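Local coordinates for protein alkylhydroperoxidase AhpD core (Rhodospirillum rubrum, PDB 2OUW) that probably acts as a thiol-dependent peroxidase of the AhpD type, reducing hydroperoxides by way of a redox-active cysteine pair, at residues V5-D10 against R40-N44; E72-L76 against H91-A95. One frame throughout, in Å; residues are numbered along the deposited sequence.

Contact 1: V5-D10 against R40-N44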
ATOM      1  N   VAL B   5       9.581 -17.867 -10.105  1.00 39.31           N
ATOM      2  CA  VAL B   5       9.120 -19.194 -10.440  1.00 39.48           C
ATOM      3  C   VAL B   5       9.391 -19.387 -11.911  1.00 40.98           C
ATOM      4  O   VAL B   5       9.569 -18.422 -12.660  1.00 41.84           O
ATOM      5  CB  VAL B   5       7.583 -19.381 -10.165  1.00 40.99           C
ATOM      6  CG1 VAL B   5       7.258 -19.139  -8.705  1.00 40.68           C
ATOM      7  CG2 VAL B   5       6.729 -18.467 -11.058  1.00 39.68           C
ATOM      8  N   ARG B   6       9.387 -20.641 -12.318  1.00 39.63           N
ATOM      9  CA  ARG B   6       9.558 -20.992 -13.708  1.00 42.30           C
ATOM     10  C   ARG B   6       8.313 -20.585 -14.494  1.00 41.99           C
ATOM     11  O   ARG B   6       7.199 -20.671 -13.968  1.00 40.98           O
ATOM     12  CB  ARG B   6       9.779 -22.497 -13.814  1.00 45.13           C
ATOM     13  CG  ARG B   6      11.030 -22.900 -14.542  1.00 52.55           C
ATOM     14  CD  ARG B   6      11.542 -24.253 -14.048  1.00 52.90           C
ATOM     15  NE  ARG B   6      10.459 -25.222 -13.894  1.00 52.46           N
ATOM     16  CZ  ARG B   6       9.798 -25.787 -14.895  1.00 50.72           C
ATOM     17  NH1 ARG B   6      10.094 -25.503 -16.163  1.00 52.41           N
ATOM     18  NH2 ARG B   6       8.831 -26.650 -14.623  1.00 54.25           N
ATOM     19  N   LEU B   7       8.502 -20.142 -15.741  1.00 39.50           N
ATOM     20  CA  LEU B   7       7.383 -19.881 -16.647  1.00 38.96           C
ATOM     21  C   LEU B   7       7.243 -21.026 -17.641  1.00 38.62           C
ATOM     22  O   LEU B   7       8.119 -21.222 -18.486  1.00 38.71           O
ATOM     23  CB  LEU B   7       7.578 -18.570 -17.394  1.00 38.54           C
ATOM     24  CG  LEU B   7       7.717 -17.306 -16.554  1.00 39.81           C
ATOM     25  CD1 LEU B   7       7.696 -16.113 -17.498  1.00 42.03           C
ATOM     26  CD2 LEU B   7       6.647 -17.167 -15.500  1.00 36.56           C
ATOM     27  N   LEU B   8       6.160 -21.782 -17.534  1.00 36.95           N
ATOM     28  CA  LEU B   8       5.999 -23.012 -18.306  1.00 38.52           C
ATOM     29  C   LEU B   8       5.668 -22.700 -19.761  1.00 39.36           C
ATOM     30  O   LEU B   8       4.835 -21.841 -20.025  1.00 38.03           O
ATOM     31  CB  LEU B   8       4.908 -23.893 -17.691  1.00 39.74           C
ATOM     32  CG  LEU B   8       5.365 -24.844 -16.572  1.00 43.11           C
ATOM     33  CD1 LEU B   8       5.817 -24.117 -15.340  1.00 44.35           C
ATOM     34  CD2 LEU B   8       4.273 -25.866 -16.223  1.00 45.12           C
ATOM     35  N   ASP B   9       6.334 -23.387 -20.695  1.00 39.09           N
ATOM     36  CA  ASP B   9       6.103 -23.203 -22.127  0.50 39.37           C
ATOM     37  C   ASP B   9       5.054 -24.186 -22.601  1.00 38.70           C
ATOM     38  O   ASP B   9       4.706 -25.125 -21.883  1.00 38.35           O
ATOM     39  CB  ASP B   9       7.398 -23.349 -22.962  0.50 39.23           C
ATOM     40  CG  ASP B   9       7.998 -24.761 -22.936  0.50 41.92           C
ATOM     41  OD1 ASP B   9       7.289 -25.769 -22.706  0.50 39.84           O
ATOM     42  OD2 ASP B   9       9.224 -24.858 -23.154  0.50 47.39           O
ATOM     43  N   ASP B  10       4.562 -23.967 -23.812  1.00 40.70           N
ATOM     44  CA  ASP B  10       3.511 -24.822 -24.381  1.00 41.39           C
ATOM     45  C   ASP B  10       3.916 -26.280 -24.497  1.00 41.64           C
ATOM     46  O   ASP B  10       3.102 -27.189 -24.251  1.00 42.55           O
ATOM     47  CB  ASP B  10       3.057 -24.270 -25.734  1.00 40.28           C
ATOM     48  CG  ASP B  10       2.314 -22.947 -25.598  1.00 42.49           C
ATOM     49  OD1 ASP B  10       1.806 -22.644 -24.494  1.00 41.11           O
ATOM     50  OD2 ASP B  10       2.202 -22.211 -26.601  1.00 38.38           O
ATOM     51  N   ARG B  40       1.514 -18.851 -16.944  1.00 37.26           N
ATOM     52  CA  ARG B  40       2.654 -19.700 -17.104  1.00 35.87           C
ATOM     53  C   ARG B  40       3.439 -19.860 -15.801  1.00 35.04           C
ATOM     54  O   ARG B  40       4.103 -20.859 -15.618  1.00 35.92           O
ATOM     55  CB  ARG B  40       3.557 -19.137 -18.203  1.00 36.55           C
ATOM     56  CG  ARG B  40       2.872 -19.137 -19.569  1.00 36.57           C
ATOM     57  CD  ARG B  40       3.803 -18.861 -20.726  1.00 39.06           C
ATOM     58  NE  ARG B  40       3.048 -18.857 -21.979  1.00 41.78           N
ATOM     59  CZ  ARG B  40       2.674 -19.943 -22.653  1.00 37.64           C
ATOM     60  NH1 ARG B  40       2.981 -21.169 -22.237  1.00 35.04           N
ATOM     61  NH2 ARG B  40       1.976 -19.788 -23.770  1.00 42.45           N
ATOM     62  N   GLY B  41       3.354 -18.867 -14.928  1.00 37.71           N
ATOM     63  CA  GLY B  41       3.881 -18.939 -13.580  1.00 38.81           C
ATOM     64  C   GLY B  41       2.928 -19.657 -12.631  1.00 38.70           C
ATOM     65  O   GLY B  41       3.369 -20.476 -11.802  1.00 36.84           O
ATOM     66  N   LEU B  42       1.627 -19.368 -12.721  1.00 39.14           N
ATOM     67  CA  LEU B  42       0.642 -20.121 -11.922  1.00 37.19           C
ATOM     68  C   LEU B  42       0.664 -21.603 -12.267  1.00 37.05           C
ATOM     69  O   LEU B  42       0.393 -22.438 -11.416  1.00 37.22           O
ATOM     70  CB  LEU B  42      -0.765 -19.565 -12.080  1.00 37.72           C
ATOM     71  CG  LEU B  42      -0.979 -18.129 -11.577  1.00 38.20           C
ATOM     72  CD1 LEU B  42      -2.305 -17.592 -12.023  1.00 34.59           C
ATOM     73  CD2 LEU B  42      -0.865 -18.064 -10.071  1.00 41.05           C
ATOM     74  N   ALA B  43       1.033 -21.938 -13.504  1.00 37.22           N
ATOM     75  CA  ALA B  43       1.075 -23.321 -13.967  1.00 35.36           C
ATOM     76  C   ALA B  43       1.953 -24.270 -13.145  1.00 37.50           C
ATOM     77  O   ALA B  43       1.790 -25.499 -13.241  1.00 37.22           O
ATOM     78  CB  ALA B  43       1.506 -23.357 -15.449  1.00 34.84           C
ATOM     79  N   ASN B  44       2.893 -23.724 -12.373  1.00 36.72           N
ATOM     80  CA  ASN B  44       3.685 -24.552 -11.451  1.00 38.80           C
ATOM     81  C   ASN B  44       2.845 -25.248 -10.374  1.00 39.87           C
ATOM     82  O   ASN B  44       3.268 -26.249  -9.823  1.00 40.50           O
ATOM     83  CB  ASN B  44       4.760 -23.723 -10.757  1.00 36.80           C
ATOM     84  CG  ASN B  44       5.821 -23.264 -11.704  1.00 36.26           C
ATOM     85  OD1 ASN B  44       6.692 -24.034 -12.069  1.00 39.44           O
ATOM     86  ND2 ASN B  44       5.755 -22.008 -12.119  1.00 35.05           N
TER
HETATM   87  O   HOH W   1       9.136 -22.786 -10.416  1.00 43.25           O
HETATM   88  O   HOH W   2       6.989 -26.713 -11.918  1.00 50.71           O
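Arg-40 grips Asp-10 with the end of its guanidinium: NH1 lies 2.9 Å and NH2 3.0 Å from the same oxygen, Asp-10 OD1. The oxygen sits at the guanidinium edge, close to its plane. The carboxylate itself is turned, its plane 53° from that of the guanidinium, and both nitrogens reach OD1 from one face. This oxygen also forms a salt bridge to Arg-27, so two arginines share it and probably keep the aspartate ionised. NH1 has a second task, a hydrogen bond of 3.0 Å to Leu-8 O. The chain of Arg-40 is extended from CG to NE (chi3 -179°), which carries the charged end along the loop past Leu-8 to Asp-10. Backbone and side chain of Arg-40 thus both hold Leu-8, since Leu-8 N donates to Arg-40 O at 3.0 Å.

At the other end the amide of Asn-44 joins loop and helix. Its ND2 donates to Arg-6 O at 2.7 Å and to Gly-41 O at 2.9 Å, and these two bonds fix the rotation of the amide. Its OD1 accepts from a water that also meets the guanidinium of Arg-6, and weakly from a second on Arg-6 N. That guanidinium has its salt bridge with Glu-12.

The apolar part is small. Leu-8 CD2 rests on Ala-43 CB at 3.8 Å, while CD1 touches Asn-44 OD1. Val-5 CG2 and Leu-7 CD2 lie against Gly-41, where a side chain would be tight against both. Met-125 and Pro-128 of a second subunit pack on Val-5 and Leu-7.

The contact ties the loop before helix 10-13 to helix 37-42 and the residues that follow it. Helix 17-30 packs Phe-23 on Arg-40 and Val-19 on Ala-43, and Ile-13 of helix 10-13 touches Leu-8.

Contact 2: E72-L76 against H91-A95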
ATOM      1  N   GLU B  72     -12.722  -4.205 -16.899  1.00 40.53           N
ATOM      2  CA  GLU B  72     -11.280  -4.070 -17.090  1.00 40.12           C
ATOM      3  C   GLU B  72     -10.747  -2.735 -16.578  1.00 40.69           C
ATOM      4  O   GLU B  72      -9.621  -2.659 -16.090  1.00 39.83           O
ATOM      5  CB  GLU B  72     -10.873  -4.221 -18.557  1.00 40.65           C
ATOM      6  CG  GLU B  72     -10.623  -5.636 -19.019  1.00 47.04           C
ATOM      7  CD  GLU B  72      -9.607  -6.422 -18.191  1.00 48.40           C
ATOM      8  OE1 GLU B  72      -8.665  -5.843 -17.601  1.00 49.04           O
ATOM      9  OE2 GLU B  72      -9.764  -7.654 -18.151  1.00 49.35           O
HETATM   10  N   MSE B  73     -11.539  -1.673 -16.677  1.00 42.18           N
HETATM   11  CA  MSE B  73     -11.050  -0.363 -16.221  1.00 41.78           C
HETATM   12  C   MSE B  73     -10.968  -0.356 -14.700  1.00 42.12           C
HETATM   13  O   MSE B  73     -10.028   0.169 -14.124  1.00 41.90           O
HETATM   14  CB  MSE B  73     -11.952   0.748 -16.742  1.00 44.27           C
HETATM   15  CG  MSE B  73     -11.921   0.839 -18.258  1.00 42.53           C
HETATM   16 SE   MSE B  73     -12.955   2.306 -18.995  1.00 54.11          SE
HETATM   17  CE  MSE B  73     -14.303   2.580 -17.617  1.00 50.08           C
ATOM     18  N   ILE B  74     -11.941  -0.977 -14.048  1.00 40.66           N
ATOM     19  CA  ILE B  74     -11.875  -1.112 -12.616  1.00 41.10           C
ATOM     20  C   ILE B  74     -10.638  -1.948 -12.240  1.00 40.69           C
ATOM     21  O   ILE B  74      -9.860  -1.556 -11.354  1.00 39.43           O
ATOM     22  CB  ILE B  74     -13.126  -1.758 -12.053  1.00 40.11           C
ATOM     23  CG1 ILE B  74     -14.320  -0.811 -12.161  1.00 41.10           C
ATOM     24  CG2 ILE B  74     -12.926  -2.110 -10.596  1.00 43.00           C
ATOM     25  CD1 ILE B  74     -15.673  -1.507 -11.978  1.00 36.59           C
ATOM     26  N   TYR B  75     -10.435  -3.069 -12.929  1.00 41.84           N
ATOM     27  CA  TYR B  75      -9.269  -3.947 -12.680  1.00 41.14           C
ATOM     28  C   TYR B  75      -7.957  -3.203 -12.842  1.00 42.16           C
ATOM     29  O   TYR B  75      -7.001  -3.399 -12.078  1.00 42.17           O
ATOM     30  CB  TYR B  75      -9.297  -5.147 -13.621  1.00 41.31           C
ATOM     31  CG  TYR B  75      -8.840  -6.486 -13.046  1.00 39.89           C
ATOM     32  CD1 TYR B  75      -7.517  -6.710 -12.699  1.00 44.78           C
ATOM     33  CD2 TYR B  75      -9.728  -7.540 -12.903  1.00 39.30           C
ATOM     34  CE1 TYR B  75      -7.097  -7.960 -12.221  1.00 40.22           C
ATOM     35  CE2 TYR B  75      -9.318  -8.777 -12.425  1.00 39.85           C
ATOM     36  CZ  TYR B  75      -8.002  -8.981 -12.090  1.00 41.27           C
ATOM     37  OH  TYR B  75      -7.582 -10.213 -11.616  1.00 44.22           O
ATOM     38  N   LEU B  76      -7.911  -2.338 -13.844  1.00 43.48           N
ATOM     39  CA  LEU B  76      -6.733  -1.541 -14.099  1.00 41.28           C
ATOM     40  C   LEU B  76      -6.488  -0.529 -13.008  1.00 40.86           C
ATOM     41  O   LEU B  76      -5.353  -0.346 -12.566  1.00 41.80           O
ATOM     42  CB  LEU B  76      -6.835  -0.874 -15.468  1.00 42.81           C
ATOM     43  CG  LEU B  76      -5.819   0.212 -15.812  1.00 42.43           C
ATOM     44  CD1 LEU B  76      -4.400  -0.344 -15.785  1.00 46.27           C
ATOM     45  CD2 LEU B  76      -6.158   0.797 -17.153  1.00 46.23           C
ATOM     46  N   HIS B  91      -3.563  -5.318 -17.869  1.00 38.67           N
ATOM     47  CA  HIS B  91      -4.936  -4.803 -17.886  1.00 38.78           C
ATOM     48  C   HIS B  91      -5.146  -3.546 -18.709  1.00 37.52           C
ATOM     49  O   HIS B  91      -6.288  -3.226 -19.078  1.00 36.84           O
ATOM     50  CB  HIS B  91      -5.472  -4.670 -16.480  1.00 39.09           C
ATOM     51  CG  HIS B  91      -5.580  -5.990 -15.806  1.00 39.74           C
ATOM     52  ND1 HIS B  91      -6.645  -6.830 -16.028  1.00 40.28           N
ATOM     53  CD2 HIS B  91      -4.716  -6.671 -15.020  1.00 43.05           C
ATOM     54  CE1 HIS B  91      -6.449  -7.961 -15.374  1.00 46.63           C
ATOM     55  NE2 HIS B  91      -5.301  -7.881 -14.729  1.00 40.76           N
ATOM     56  N   THR B  92      -4.058  -2.858 -19.047  1.00 36.66           N
ATOM     57  CA  THR B  92      -4.172  -1.759 -20.016  1.00 37.29           C
ATOM     58  C   THR B  92      -4.345  -2.393 -21.423  1.00 39.51           C
ATOM     59  O   THR B  92      -5.138  -1.925 -22.247  1.00 38.74           O
ATOM     60  CB  THR B  92      -2.964  -0.781 -19.930  1.00 38.36           C
ATOM     61  OG1 THR B  92      -2.893  -0.207 -18.601  1.00 33.32           O
ATOM     62  CG2 THR B  92      -3.108   0.297 -20.923  1.00 35.61           C
ATOM     63  N   ALA B  93      -3.625  -3.483 -21.673  1.00 37.60           N
ATOM     64  CA  ALA B  93      -3.740  -4.166 -22.948  1.00 39.27           C
ATOM     65  C   ALA B  93      -5.141  -4.756 -23.088  1.00 41.04           C
ATOM     66  O   ALA B  93      -5.761  -4.630 -24.140  1.00 42.62           O
ATOM     67  CB  ALA B  93      -2.686  -5.247 -23.080  1.00 39.12           C
ATOM     68  N   ALA B  94      -5.639  -5.368 -22.018  1.00 42.02           N
ATOM     69  CA  ALA B  94      -6.968  -5.957 -22.000  1.00 41.11           C
ATOM     70  C   ALA B  94      -8.068  -4.919 -22.152  1.00 43.29           C
ATOM     71  O   ALA B  94      -9.054  -5.162 -22.836  1.00 44.26           O
ATOM     72  CB  ALA B  94      -7.165  -6.737 -20.713  1.00 41.05           C
ATOM     73  N   ALA B  95      -7.927  -3.775 -21.484  1.00 43.00           N
ATOM     74  CA  ALA B  95      -8.870  -2.657 -21.655  1.00 42.35           C
ATOM     75  C   ALA B  95      -8.902  -2.186 -23.113  1.00 42.66           C
ATOM     76  O   ALA B  95      -9.982  -1.955 -23.666  1.00 43.22           O
ATOM     77  CB  ALA B  95      -8.516  -1.498 -20.715  1.00 42.01           C
TER
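The rings of Tyr-75 and His-91 form an offset stack, with centroids 4.0 Å apart and planes at 18°. His-91 CE1 lies over one face of Tyr-75, toward the rim, and Tyr-75 CD1 over one face of His-91. At the edge of the imidazole, His-91 ND1 donates to Glu-72 OE1 at 2.7 Å. The oxygen lies in the ring plane and uses its syn lone pair; carboxylate and ring are nearly coplanar. The bend of Glu-72 at chi2 (-54°) turns the carboxylate toward the ring and over Ala-94 CB, 3.5 Å from Glu-72 CD. Lys-98 forms a salt bridge to Glu-72 OE2. An alanine in place of His-91 would probably leave Glu-72 OE1 without its imidazole donor and strip one face of Tyr-75 of its stack. Thr-92 OG1, hydrogen-bonded to Ala-88 O, meets Leu-76 CD1 at 3.2 Å. Tyr-75 OH is hydrogen-bonded to Thr-118 OG1 of a second subunit.

Helices 68-81 and 85-97 run antiparallel here, axes 8.9 Å apart. His-91 NE2 is hydrogen-bonded to an unknown ligand, probably from the crystallisation liquor, which may mark a pocket. The order Glu-72, Cys-84, Cys-87, His-91, with a cysteine disulfide, is consistent with an AhpD active site.

In the fold
Contact 1 closes before contact 2 opens along the chain. Their centres are about 23 Å apart and their nearest atoms about 9 Å. Contact 1 is partly buried, about 18 Å from the centre of the chain; contact 2 is buried, about 6 Å from it. Helix 46-60 connects them: Leu-42 packs on its Leu-48, and Glu-72 and Tyr-75 touch its Met-60. Both contacts also meet the second subunit. Along the sequence, the disulfide Cys-84 to Cys-87 falls between the segments of contact 2. The unknown ligand about 3 Å from the side chain of His-91 and an acetic acid about 5 Å from that of Glu-72 suggest that the probable redox site lies by contact 2.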